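Local coordinates for putative acyl-[acyl-carrier-protein] desaturase DesA2 (Mycobacterium tuberculosis, PDB 1ZA0), which may act as a diiron acyl-[acyl-carrier-protein] desaturase, introducing double bonds into acyl chains during mycobacterial fatty acid biosynthesis, at residues A[15-18]-A[19-23]; A[115-118]-A[119-123]; A[181-184]-A[185-189]; A[235-238]-A[239-243]; A[255-258]-A[259-263]. One frame throughout, in Å; residues are numbered along the deposited sequence.

Interaction 1 of 5, residues A[15-18]-A[19-23]; sequences EPVV and EANMT
N21 folds its amide back over the carbonyl of V17, one turn earlier on helix 9-27. Its CB starts the contact, 3.3 Å from V17 O. The first torsion (chi1 -82°) then sets CG beside the residue's own backbone N, which turns the amide back towards V17. At the tip, ND2 donates to V17 O over 2.7 Å, with an N-H...O angle of 165°. The acceptor lies in the amide plane of N21, whereas ND2 itself stands above the carbonyl plane, 38° out of it. The backbone N of N21 reaches V17 O from the other face, so the ordinary i to i+4 bond is kept and one oxygen is gripped by two donors of the same residue. ND2 also rests 3.4 Å from V17 CG1, the methyl that points alongside it. At the other end of the amide, OD1 accepts from N198 ND2 on helix 176-206 and from R24 NH2. Two residues on, T23 repeats the double grip, its N and OG1 closing on E19 O from opposite faces. V17 and V18 pack on L199 of helix 176-206, and V18 and M22 reach W95 of helix 95-121. Bonds at both ends of the buried amide hold its rotation: OD1 and one N-H of ND2 have partners, and N21 ties the N-terminal helix to helix 176-206.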
loop_
_atom_site.group_PDB
_atom_site.type_symbol
_atom_site.label_atom_id
_atom_site.label_comp_id
_atom_site.label_asym_id
_atom_site.label_seq_id
_atom_site.Cartn_x
_atom_site.Cartn_y
_atom_site.Cartn_z
ATOM N N GLU A 15 -0.380 20.887 -12.942
ATOM C CA GLU A 15 -1.070 20.227 -14.030
ATOM C C GLU A 15 -0.166 19.667 -15.099
ATOM O O GLU A 15 -0.422 18.573 -15.569
ATOM C CB GLU A 15 -2.197 21.123 -14.640
ATOM C CG GLU A 15 -3.223 20.334 -15.452
ATOM C CD GLU A 15 -4.347 19.565 -14.672
ATOM O OE1 GLU A 15 -4.350 19.442 -13.397
ATOM O OE2 GLU A 15 -5.249 19.047 -15.383
ATOM N N PRO A 16 0.898 20.369 -15.479
ATOM C CA PRO A 16 1.816 19.829 -16.474
ATOM C C PRO A 16 2.546 18.560 -15.931
ATOM O O PRO A 16 2.859 17.668 -16.719
ATOM C CB PRO A 16 2.837 20.975 -16.675
ATOM C CG PRO A 16 2.189 22.170 -16.087
ATOM C CD PRO A 16 1.380 21.657 -14.951
ATOM N N VAL A 17 2.771 18.526 -14.625
ATOM C CA VAL A 17 3.442 17.385 -13.983
ATOM C C VAL A 17 2.487 16.155 -13.874
ATOM O O VAL A 17 2.866 15.011 -14.177
ATOM C CB VAL A 17 4.001 17.761 -12.616
ATOM C CG1 VAL A 17 4.783 16.529 -11.966
ATOM C CG2 VAL A 17 4.965 18.931 -12.731
ATOM N N VAL A 18 1.227 16.423 -13.546
ATOM C CA VAL A 18 0.195 15.389 -13.505
ATOM C C VAL A 18 0.055 14.811 -14.866
ATOM O O VAL A 18 0.027 13.576 -15.042
ATOM C CB VAL A 18 -1.118 15.989 -12.912
ATOM C CG1 VAL A 18 -2.265 15.026 -12.925
ATOM C CG2 VAL A 18 -0.880 16.411 -11.505
ATOM N N GLU A 19 0.049 15.689 -15.902
ATOM C CA GLU A 19 -0.128 15.205 -17.267
ATOM C C GLU A 19 0.995 14.326 -17.700
ATOM O O GLU A 19 0.798 13.296 -18.357
ATOM C CB GLU A 19 -0.265 16.435 -18.245
ATOM C CG GLU A 19 -0.296 16.059 -19.726
ATOM C CD GLU A 19 -0.564 17.242 -20.697
ATOM O OE1 GLU A 19 -0.523 18.427 -20.295
ATOM O OE2 GLU A 19 -0.755 16.968 -21.877
ATOM N N ALA A 20 2.236 14.794 -17.467
ATOM C CA ALA A 20 3.425 14.018 -17.869
ATOM C C ALA A 20 3.443 12.614 -17.164
ATOM O O ALA A 20 3.747 11.600 -17.730
ATOM C CB ALA A 20 4.707 14.818 -17.492
ATOM N N ASN A 21 3.082 12.613 -15.931
ATOM C CA ASN A 21 3.081 11.373 -15.157
ATOM C C ASN A 21 1.915 10.444 -15.570
ATOM O O ASN A 21 2.092 9.262 -15.636
ATOM C CB ASN A 21 3.002 11.702 -13.705
ATOM C CG ASN A 21 4.389 12.055 -13.131
ATOM O OD1 ASN A 21 5.078 11.177 -12.610
ATOM N ND2 ASN A 21 4.811 13.335 -13.269
ATOM N N MET A 22 0.753 11.001 -15.858
ATOM C CA MET A 22 -0.378 10.184 -16.361
ATOM C C MET A 22 0.011 9.575 -17.649
ATOM O O MET A 22 -0.170 8.407 -17.908
ATOM C CB MET A 22 -1.584 11.064 -16.634
ATOM C CG MET A 22 -2.738 10.930 -15.771
ATOM S SD MET A 22 -3.207 9.259 -15.120
ATOM C CE MET A 22 -4.332 8.528 -16.308
ATOM N N THR A 23 0.625 10.396 -18.509
ATOM C CA THR A 23 1.102 9.924 -19.778
ATOM C C THR A 23 2.130 8.817 -19.644
ATOM O O THR A 23 2.081 7.799 -20.310
ATOM C CB THR A 23 1.673 11.194 -20.619
ATOM O OG1 THR A 23 0.608 12.129 -20.804
ATOM C CG2 THR A 23 1.984 10.801 -21.980
#

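Interaction 2 of 5, residues A[115-118]-A[119-123]; sequences REYL and VVTRE
R115 O accepts from V119 N in the last turns of helix 95-121, one of the long helices of this ferritin-like desaturase fold, while the arginine sends its guanidinium away to a salt bridge with D77. E116 does likewise through its backbone: its O accepts from V120 N at 3.0 Å and also lies 3.2 Å from the V120 methyl CG2. Y117 is where side chains matter. With CG anti to the backbone N (chi1 178°), its ring leans along the helix towards T121, whose CG2 sits over one face in a CH-pi contact, 3.8 Å from the ring centroid and 13° off the normal. The hydroxyl of T121 turns back to the main chain instead. OG1 gives its proton to Y117 O at 2.8 Å from above the carbonyl plane, while T121 N reaches the same oxygen from the opposite face. The tyrosine's OH is hydrogen-bonded to E175, and its ring packs on L181 of helix 176-206. L118 comes last, in the final turn; after T121, R122 takes a positive phi, and E123, whose carboxylate is held by L61 N and T60 OG1, turns its backbone N to L118 O in a weak bond of 3.3 Å.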
loop_
_atom_site.group_PDB
_atom_site.type_symbol
_atom_site.label_atom_id
_atom_site.label_comp_id
_atom_site.label_asym_id
_atom_site.label_seq_id
_atom_site.Cartn_x
_atom_site.Cartn_y
_atom_site.Cartn_z
ATOM N N ARG A 115 -9.068 -10.253 -1.361
ATOM C CA ARG A 115 -10.271 -10.842 -0.775
ATOM C C ARG A 115 -10.658 -12.150 -1.439
ATOM O O ARG A 115 -10.896 -13.131 -0.738
ATOM C CB ARG A 115 -11.440 -9.882 -0.842
ATOM C CG ARG A 115 -12.704 -10.331 -0.138
ATOM C CD ARG A 115 -13.812 -9.252 -0.101
ATOM N NE ARG A 115 -13.476 -8.182 0.810
ATOM C CZ ARG A 115 -13.503 -8.285 2.122
ATOM N NH1 ARG A 115 -13.965 -9.373 2.713
ATOM N NH2 ARG A 115 -13.127 -7.257 2.856
ATOM N N GLU A 116 -10.714 -12.141 -2.765
ATOM C CA GLU A 116 -11.081 -13.313 -3.547
ATOM C C GLU A 116 -10.106 -14.480 -3.372
ATOM O O GLU A 116 -10.534 -15.644 -3.193
ATOM C CB GLU A 116 -11.309 -12.980 -5.010
ATOM C CG GLU A 116 -12.577 -12.150 -5.157
ATOM C CD GLU A 116 -12.935 -11.742 -6.588
ATOM O OE1 GLU A 116 -12.234 -12.150 -7.529
ATOM O OE2 GLU A 116 -13.913 -10.959 -6.712
ATOM N N TYR A 117 -8.818 -14.190 -3.359
ATOM C CA TYR A 117 -7.851 -15.228 -3.098
ATOM C C TYR A 117 -8.185 -15.829 -1.735
ATOM O O TYR A 117 -8.245 -17.053 -1.556
ATOM C CB TYR A 117 -6.422 -14.686 -3.093
ATOM C CG TYR A 117 -5.397 -15.745 -2.775
ATOM C CD1 TYR A 117 -4.685 -16.377 -3.767
ATOM C CD2 TYR A 117 -5.108 -16.053 -1.460
ATOM C CE1 TYR A 117 -3.719 -17.391 -3.452
ATOM C CE2 TYR A 117 -4.208 -17.022 -1.120
ATOM C CZ TYR A 117 -3.529 -17.716 -2.119
ATOM O OH TYR A 117 -2.570 -18.658 -1.726
ATOM N N LEU A 118 -8.333 -14.987 -0.727
ATOM C CA LEU A 118 -8.445 -15.460 0.632
ATOM C C LEU A 118 -9.706 -16.317 0.940
ATOM O O LEU A 118 -9.635 -17.286 1.750
ATOM C CB LEU A 118 -8.407 -14.291 1.578
ATOM C CG LEU A 118 -7.032 -13.626 1.781
ATOM C CD1 LEU A 118 -7.115 -12.408 2.701
ATOM C CD2 LEU A 118 -6.029 -14.654 2.281
ATOM N N VAL A 119 -10.829 -15.913 0.350
ATOM C CA VAL A 119 -12.073 -16.582 0.571
ATOM C C VAL A 119 -12.121 -17.887 -0.251
ATOM O O VAL A 119 -12.653 -18.860 0.222
ATOM C CB VAL A 119 -13.315 -15.683 0.325
ATOM C CG1 VAL A 119 -13.518 -15.420 -1.119
ATOM C CG2 VAL A 119 -14.591 -16.381 0.937
ATOM N N VAL A 120 -11.555 -17.918 -1.458
ATOM C CA VAL A 120 -11.574 -19.118 -2.266
ATOM C C VAL A 120 -10.669 -20.183 -1.662
ATOM O O VAL A 120 -10.974 -21.380 -1.766
ATOM C CB VAL A 120 -11.152 -18.794 -3.708
ATOM C CG1 VAL A 120 -10.664 -19.945 -4.429
ATOM C CG2 VAL A 120 -12.238 -18.049 -4.426
ATOM N N THR A 121 -9.514 -19.762 -1.133
ATOM C CA THR A 121 -8.539 -20.694 -0.625
ATOM C C THR A 121 -8.784 -21.084 0.803
ATOM O O THR A 121 -8.086 -21.973 1.251
ATOM C CB THR A 121 -7.073 -20.128 -0.661
ATOM O OG1 THR A 121 -6.996 -18.918 0.072
ATOM C CG2 THR A 121 -6.652 -19.800 -2.092
ATOM N N ARG A 122 -9.676 -20.378 1.510
ATOM C CA ARG A 122 -9.973 -20.560 2.940
ATOM C C ARG A 122 -8.759 -20.380 3.869
ATOM O O ARG A 122 -8.654 -21.041 4.920
ATOM C CB ARG A 122 -10.529 -22.001 3.187
ATOM C CG ARG A 122 -11.657 -22.514 2.226
ATOM C CD ARG A 122 -12.937 -22.081 2.663
ATOM N NE ARG A 122 -14.194 -22.628 2.034
ATOM C CZ ARG A 122 -15.086 -23.395 2.672
ATOM N NH1 ARG A 122 -14.849 -23.891 3.876
ATOM N NH2 ARG A 122 -16.249 -23.649 2.103
ATOM N N GLU A 123 -7.862 -19.480 3.518
ATOM C CA GLU A 123 -6.646 -19.333 4.238
ATOM C C GLU A 123 -6.861 -18.538 5.502
ATOM O O GLU A 123 -6.001 -18.556 6.350
ATOM C CB GLU A 123 -5.550 -18.737 3.343
ATOM C CG GLU A 123 -4.953 -19.753 2.360
ATOM C CD GLU A 123 -4.129 -20.843 3.112
ATOM O OE1 GLU A 123 -3.744 -20.639 4.308
ATOM O OE2 GLU A 123 -3.968 -21.929 2.551
#

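Interaction 3 of 5, residues A[181-184]-A[185-189]; sequences LIDR and IARDE. With MN (manganese (II) ion), chain B; EDO (1,2-ethanediol), chain C.
The metal site of the four-helix bundle takes one of its ligands from this part of helix 176-206: E189 OE2 binds manganese at 2.1 Å, alongside E107, E159, H192 and a water, and by similarity E189 would bridge two irons. Its other oxygen, OE1, accepts from that water and is paired with K76. The preceding residue, D188, is placed as a probable second-shell group. Its OD2 accepts from H110 NE2, an iron ligand by similarity, and from W32 NE1, while OD1 takes bonds from an ethanediol, probably left from crystallisation, and from a water that also donates to R184 O. L181 and I185 make the apolar part of the contact: they run alongside each other in the same direction, and CD2 of the leucine presses to 3.5 Å from CD1 of the isoleucine, tighter than usual. Towards solvent, D183 and R187 form a salt bridge across one turn. The aspartate's first torsion (chi1 173°) and the extended arginine chain bring the two charged ends together. Their planes are 66° apart; R187 NE donates to D183 OD2 at 2.9 Å, the oxygen lying in the guanidinium plane and NE standing above the carboxylate plane.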
loop_
_atom_site.group_PDB
_atom_site.type_symbol
_atom_site.label_atom_id
_atom_site.label_comp_id
_atom_site.label_asym_id
_atom_site.label_seq_id
_atom_site.Cartn_x
_atom_site.Cartn_y
_atom_site.Cartn_z
ATOM N N LEU A 181 0.489 -12.598 -7.104
ATOM C CA LEU A 181 -0.495 -11.568 -6.761
ATOM C C LEU A 181 0.148 -10.418 -5.998
ATOM O O LEU A 181 -0.007 -9.228 -6.357
ATOM C CB LEU A 181 -1.604 -12.208 -5.922
ATOM C CG LEU A 181 -2.860 -11.350 -5.632
ATOM C CD1 LEU A 181 -3.926 -12.301 -5.088
ATOM C CD2 LEU A 181 -2.604 -10.329 -4.614
ATOM N N ILE A 182 0.872 -10.749 -4.918
ATOM C CA ILE A 182 1.512 -9.745 -4.131
ATOM C C ILE A 182 2.610 -8.998 -4.926
ATOM O O ILE A 182 2.783 -7.796 -4.756
ATOM C CB ILE A 182 2.080 -10.265 -2.796
ATOM C CG1 ILE A 182 0.977 -10.934 -1.935
ATOM C CG2 ILE A 182 2.683 -9.120 -2.018
ATOM C CD1 ILE A 182 -0.212 -9.967 -1.500
ATOM N N ASP A 183 3.343 -9.715 -5.750
ATOM C CA ASP A 183 4.317 -9.060 -6.619
ATOM C C ASP A 183 3.630 -8.054 -7.590
ATOM O O ASP A 183 4.188 -6.987 -7.829
ATOM C CB ASP A 183 5.030 -10.142 -7.401
ATOM C CG ASP A 183 5.928 -9.612 -8.450
ATOM O OD1 ASP A 183 7.059 -9.193 -8.094
ATOM O OD2 ASP A 183 5.589 -9.627 -9.632
ATOM N N ARG A 184 2.470 -8.395 -8.167
ATOM C CA ARG A 184 1.723 -7.423 -9.008
ATOM C C ARG A 184 1.381 -6.171 -8.212
ATOM O O ARG A 184 1.568 -5.047 -8.706
ATOM C CB ARG A 184 0.451 -8.009 -9.659
ATOM C CG ARG A 184 0.654 -8.927 -10.851
ATOM C CD ARG A 184 1.191 -8.287 -12.181
ATOM N NE ARG A 184 1.025 -9.241 -13.290
ATOM C CZ ARG A 184 0.906 -8.959 -14.597
ATOM N NH1 ARG A 184 0.746 -9.964 -15.456
ATOM N NH2 ARG A 184 0.955 -7.712 -15.055
ATOM N N ILE A 185 0.849 -6.358 -7.010
ATOM C CA ILE A 185 0.500 -5.257 -6.112
ATOM C C ILE A 185 1.722 -4.383 -5.785
ATOM O O ILE A 185 1.654 -3.102 -5.868
ATOM C CB ILE A 185 -0.131 -5.774 -4.818
ATOM C CG1 ILE A 185 -1.490 -6.430 -5.100
ATOM C CG2 ILE A 185 -0.309 -4.639 -3.797
ATOM C CD1 ILE A 185 -2.181 -6.967 -3.800
ATOM N N ALA A 186 2.845 -5.051 -5.461
ATOM C CA ALA A 186 4.086 -4.333 -5.132
ATOM C C ALA A 186 4.517 -3.419 -6.288
ATOM O O ALA A 186 4.937 -2.282 -6.022
ATOM C CB ALA A 186 5.180 -5.262 -4.816
ATOM N N ARG A 187 4.454 -3.929 -7.507
ATOM C CA ARG A 187 4.799 -3.170 -8.712
ATOM C C ARG A 187 3.887 -1.961 -8.963
ATOM O O ARG A 187 4.352 -0.886 -9.424
ATOM C CB ARG A 187 4.818 -4.064 -9.923
ATOM C CG ARG A 187 5.917 -5.073 -9.898
ATOM C CD ARG A 187 5.910 -6.053 -11.068
ATOM N NE ARG A 187 6.740 -7.227 -10.741
ATOM C CZ ARG A 187 8.073 -7.234 -10.749
ATOM N NH1 ARG A 187 8.771 -6.150 -11.172
ATOM N NH2 ARG A 187 8.719 -8.340 -10.392
ATOM N N ASP A 188 2.613 -2.105 -8.644
ATOM C CA ASP A 188 1.685 -0.986 -8.679
ATOM C C ASP A 188 2.056 0.016 -7.616
ATOM O O ASP A 188 2.063 1.203 -7.905
ATOM C CB ASP A 188 0.223 -1.418 -8.492
ATOM C CG ASP A 188 -0.357 -2.107 -9.691
ATOM O OD1 ASP A 188 0.124 -1.980 -10.861
ATOM O OD2 ASP A 188 -1.377 -2.825 -9.558
ATOM N N GLU A 189 2.414 -0.423 -6.408
ATOM C CA GLU A 189 2.740 0.486 -5.362
ATOM C C GLU A 189 4.015 1.330 -5.682
ATOM O O GLU A 189 4.069 2.510 -5.308
ATOM C CB GLU A 189 2.956 -0.215 -4.009
ATOM C CG GLU A 189 1.814 -1.110 -3.548
ATOM C CD GLU A 189 0.571 -0.358 -3.106
ATOM O OE1 GLU A 189 0.175 -0.529 -1.897
ATOM O OE2 GLU A 189 -0.051 0.328 -3.956
HETATM MN MN MN B . -0.977 2.162 -3.719
HETATM C C1 EDO C . -3.638 -2.873 -12.472
HETATM O O1 EDO C . -3.918 -3.625 -13.616
HETATM C C2 EDO C . -2.471 -1.944 -12.732
HETATM O O2 EDO C . -1.293 -2.633 -13.103
HETATM O O HOH W 1 1.509 -4.380 -11.633
HETATM O O HOH W 2 -1.345 2.019 -1.587
#

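Interaction 4 of 5, residues A[235-238]-A[239-243]; sequences KLQN and VADAG
Q237 and D241 cross at a slant over the last turn of helix 233-241, which ends in a Schellman motif. Their planar ends are turned well away from parallel, with 53° between the amide of Q237 and the carboxylate of D241. The glutamine leaves the backbone with CG anti to N (chi1 -164°) and bends at chi2, which carries its NE2 forward along the helix. The aspartate does the reverse: its CG lies beside its own N and tips the carboxylate back over Q237 O, the carbonyl that already accepts from D241 N at 2.8 Å. NE2 then donates to D241 OD1 at 3.2 Å, arriving on the syn side but 33° out of the carboxylate plane, with the oxygen close to the plane of the amide. Both residues are exposed, so this is a surface bond laid over the helical one.

The other side of the turn looks inward. V239 places CG1 3.3 Å from K235 O and CG2 3.4 Å from L236 O, and it packs on A68 and I71 of helix 63-77. To the same helix K235 sends NZ, in a salt bridge with E70, and N238 sends ND2, bonded to D67. A242 N still finds N238 O in the ordinary way, and then G243, with positive phi, turns the chain off the helix, and its N bonds A240 O at 3.0 Å.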
loop_
_atom_site.group_PDB
_atom_site.type_symbol
_atom_site.label_atom_id
_atom_site.label_comp_id
_atom_site.label_asym_id
_atom_site.label_seq_id
_atom_site.Cartn_x
_atom_site.Cartn_y
_atom_site.Cartn_z
ATOM N N LYS A 235 -1.121 -9.238 15.104
ATOM C CA LYS A 235 -0.762 -9.358 13.683
ATOM C C LYS A 235 0.377 -8.415 13.308
ATOM O O LYS A 235 1.343 -8.851 12.660
ATOM C CB LYS A 235 -1.980 -9.128 12.758
ATOM C CG LYS A 235 -3.201 -9.950 13.156
ATOM C CD LYS A 235 -4.300 -9.930 12.109
ATOM C CE LYS A 235 -5.478 -10.747 12.593
ATOM N NZ LYS A 235 -5.683 -11.909 11.750
ATOM N N LEU A 236 0.293 -7.164 13.743
ATOM C CA LEU A 236 1.392 -6.190 13.488
ATOM C C LEU A 236 2.694 -6.688 14.047
ATOM O O LEU A 236 3.701 -6.593 13.388
ATOM C CB LEU A 236 1.130 -4.772 14.040
ATOM C CG LEU A 236 0.016 -3.922 13.431
ATOM C CD1 LEU A 236 0.040 -2.453 13.970
ATOM C CD2 LEU A 236 0.065 -3.858 11.986
ATOM N N GLN A 237 2.683 -7.246 15.268
ATOM C CA GLN A 237 3.926 -7.734 15.903
ATOM C C GLN A 237 4.481 -8.934 15.120
ATOM O O GLN A 237 5.697 -9.074 14.874
ATOM C CB GLN A 237 3.648 -8.127 17.376
ATOM C CG GLN A 237 4.913 -8.281 18.259
ATOM C CD GLN A 237 5.785 -7.038 18.257
ATOM O OE1 GLN A 237 5.288 -5.938 18.528
ATOM N NE2 GLN A 237 7.072 -7.193 17.923
ATOM N N ASN A 238 3.574 -9.788 14.669
ATOM C CA ASN A 238 3.986 -10.951 13.909
ATOM C C ASN A 238 4.675 -10.518 12.572
ATOM O O ASN A 238 5.733 -10.978 12.233
ATOM C CB ASN A 238 2.762 -11.833 13.640
ATOM C CG ASN A 238 3.098 -13.307 13.501
ATOM O OD1 ASN A 238 4.059 -13.808 14.100
ATOM N ND2 ASN A 238 2.304 -14.013 12.706
ATOM N N VAL A 239 4.084 -9.562 11.849
ATOM C CA VAL A 239 4.670 -9.134 10.562
ATOM C C VAL A 239 5.958 -8.357 10.822
ATOM O O VAL A 239 6.857 -8.430 10.051
ATOM C CB VAL A 239 3.677 -8.371 9.615
ATOM C CG1 VAL A 239 2.331 -9.083 9.483
ATOM C CG2 VAL A 239 3.503 -6.959 9.990
ATOM N N ALA A 240 6.046 -7.645 11.935
ATOM C CA ALA A 240 7.324 -7.026 12.346
ATOM C C ALA A 240 8.415 -8.046 12.654
ATOM O O ALA A 240 9.534 -7.901 12.160
ATOM C CB ALA A 240 7.120 -6.014 13.514
ATOM N N ASP A 241 8.076 -9.126 13.373
ATOM C CA ASP A 241 9.038 -10.208 13.722
ATOM C C ASP A 241 9.591 -10.942 12.502
ATOM O O ASP A 241 10.759 -11.354 12.466
ATOM C CB ASP A 241 8.368 -11.242 14.640
ATOM C CG ASP A 241 8.087 -10.698 16.053
ATOM O OD1 ASP A 241 8.597 -9.610 16.418
ATOM O OD2 ASP A 241 7.301 -11.302 16.825
ATOM N N ALA A 242 8.759 -11.079 11.482
ATOM C CA ALA A 242 9.182 -11.675 10.214
ATOM C C ALA A 242 10.022 -10.746 9.353
ATOM O O ALA A 242 10.506 -11.148 8.322
ATOM C CB ALA A 242 7.941 -12.151 9.418
ATOM N N GLY A 243 10.143 -9.480 9.731
ATOM C CA GLY A 243 10.894 -8.529 8.931
ATOM C C GLY A 243 10.098 -8.028 7.705
ATOM O O GLY A 243 10.682 -7.427 6.811
#

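Interaction 5 of 5, residues A[255-258]-A[259-263]; sequences SDRI and TAWGL
R257 lays its side chain over the indole of W261, one turn further along, and the kinds of contact divide along its length. The charged end makes a cation-pi interaction: CZ stands 4.0 Å from the centroid of the five-membered ring, 17° off its normal, with NE above the ring system. The aliphatic part adds a CH-pi contact, CD sitting over the six-membered ring, and CG comes to 3.5 Å from W261 CZ3. The two side chains cross at about a right angle and the guanidinium is inclined 39° to the indole. Bends at chi2 (64°) and chi3 carry the arginine forward over the tryptophan; A260 CB lies against the guanidinium face opposite W261.

Among the hydrogen bonds, S255 O is gripped twice by T259, from OG1 at 2.8 Å above the carbonyl plane and from N on the opposite face. At the end of the helix, a Schellman motif turns the chain at G262, which has positive phi: G262 N bonds T259 O, and L263 N reaches I258 O at 3.1 Å. Apolar packing closes the same turn, I258 CG2 meeting L263 CB at 3.9 Å.

The polar ends are anchored outside. R257 NH1 pairs with E193 and W261 NE1 donates to A197 O, both on helix 176-206, while A156, F157 and R160 of helix 148-172 line the arginine and indole. I258, W261 and L263 meet I215 of helix 208-221, so the end of helix 247-260 is seated against three others.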
loop_
_atom_site.group_PDB
_atom_site.type_symbol
_atom_site.label_atom_id
_atom_site.label_comp_id
_atom_site.label_asym_id
_atom_site.label_seq_id
_atom_site.Cartn_x
_atom_site.Cartn_y
_atom_site.Cartn_z
ATOM N N SER A 255 14.085 7.714 5.849
ATOM C CA SER A 255 15.417 8.183 5.458
ATOM C C SER A 255 15.678 8.095 3.957
ATOM O O SER A 255 16.116 9.053 3.361
ATOM C CB SER A 255 16.478 7.364 6.199
ATOM O OG SER A 255 17.778 7.821 5.920
ATOM N N ASP A 256 15.401 6.959 3.343
ATOM C CA ASP A 256 15.548 6.810 1.907
ATOM C C ASP A 256 14.669 7.769 1.085
ATOM O O ASP A 256 15.087 8.213 0.037
ATOM C CB ASP A 256 15.246 5.392 1.438
ATOM C CG ASP A 256 16.090 4.305 2.119
ATOM O OD1 ASP A 256 17.198 4.585 2.636
ATOM O OD2 ASP A 256 15.667 3.113 2.140
ATOM N N ARG A 257 13.458 8.040 1.520
ATOM C CA ARG A 257 12.571 8.882 0.752
ATOM C C ARG A 257 13.078 10.341 0.812
ATOM O O ARG A 257 13.074 11.055 -0.183
ATOM C CB ARG A 257 11.156 8.749 1.295
ATOM C CG ARG A 257 10.112 9.568 0.629
ATOM C CD ARG A 257 9.924 9.193 -0.773
ATOM N NE ARG A 257 10.712 10.045 -1.656
ATOM C CZ ARG A 257 10.854 9.822 -2.926
ATOM N NH1 ARG A 257 10.265 8.763 -3.498
ATOM N NH2 ARG A 257 11.543 10.678 -3.663
ATOM N N ILE A 258 13.513 10.754 1.972
ATOM C CA ILE A 258 14.064 12.130 2.154
ATOM C C ILE A 258 15.291 12.290 1.274
ATOM O O ILE A 258 15.414 13.277 0.556
ATOM C CB ILE A 258 14.398 12.343 3.644
ATOM C CG1 ILE A 258 13.114 12.512 4.420
ATOM C CG2 ILE A 258 15.331 13.589 3.852
ATOM C CD1 ILE A 258 13.253 12.386 5.881
ATOM N N THR A 259 16.150 11.272 1.301
ATOM C CA THR A 259 17.372 11.216 0.533
ATOM C C THR A 259 17.088 11.282 -0.958
ATOM O O THR A 259 17.739 12.053 -1.679
ATOM C CB THR A 259 18.194 9.915 0.932
ATOM O OG1 THR A 259 18.543 9.962 2.336
ATOM C CG2 THR A 259 19.516 9.776 0.180
ATOM N N ALA A 260 16.094 10.511 -1.420
ATOM C CA ALA A 260 15.729 10.448 -2.817
ATOM C C ALA A 260 15.178 11.801 -3.335
ATOM O O ALA A 260 15.225 12.036 -4.528
ATOM C CB ALA A 260 14.712 9.331 -3.047
ATOM N N TRP A 261 14.606 12.642 -2.454
ATOM C CA TRP A 261 14.260 14.046 -2.790
ATOM C C TRP A 261 15.450 15.013 -2.751
ATOM O O TRP A 261 15.277 16.208 -2.946
ATOM C CB TRP A 261 13.122 14.612 -1.869
ATOM C CG TRP A 261 11.717 14.140 -2.305
ATOM C CD1 TRP A 261 11.210 14.107 -3.558
ATOM C CD2 TRP A 261 10.697 13.678 -1.440
ATOM N NE1 TRP A 261 9.925 13.623 -3.550
ATOM C CE2 TRP A 261 9.581 13.365 -2.238
ATOM C CE3 TRP A 261 10.615 13.494 -0.058
ATOM C CZ2 TRP A 261 8.438 12.828 -1.711
ATOM C CZ3 TRP A 261 9.487 13.033 0.472
ATOM C CH2 TRP A 261 8.383 12.687 -0.351
ATOM N N GLY A 262 16.630 14.529 -2.389
ATOM C CA GLY A 262 17.817 15.350 -2.413
ATOM C C GLY A 262 17.928 16.137 -1.129
ATOM O O GLY A 262 18.692 17.104 -1.023
ATOM N N LEU A 263 17.170 15.718 -0.124
ATOM C CA LEU A 263 17.063 16.517 1.099
ATOM C C LEU A 263 17.843 15.973 2.284
ATOM O O LEU A 263 17.543 16.352 3.411
ATOM C CB LEU A 263 15.591 16.696 1.489
ATOM C CG LEU A 263 14.740 17.445 0.471
ATOM C CD1 LEU A 263 13.269 17.372 0.830
ATOM C CD2 LEU A 263 15.214 18.904 0.265
#

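In the fold
From the N terminus the five contacts come in series, each local to one helix, three of them running over its C-terminal end; none nests in or crosses another, and none closes a long loop. Interaction 1, on helix 9-27, lies across the chain's centre from interaction 2, at the far end of helix 95-121, their centres about 37 Å apart. Interaction 3 occupies helix 176-206 near the middle, and Y117 against L181 is the one direct touch between any two of the five. That long helix also receives side chains from interactions 1 and 5. Interactions 4 and 5 end successive helices, 233-241 against helix 63-77 and 247-260 against the bundle.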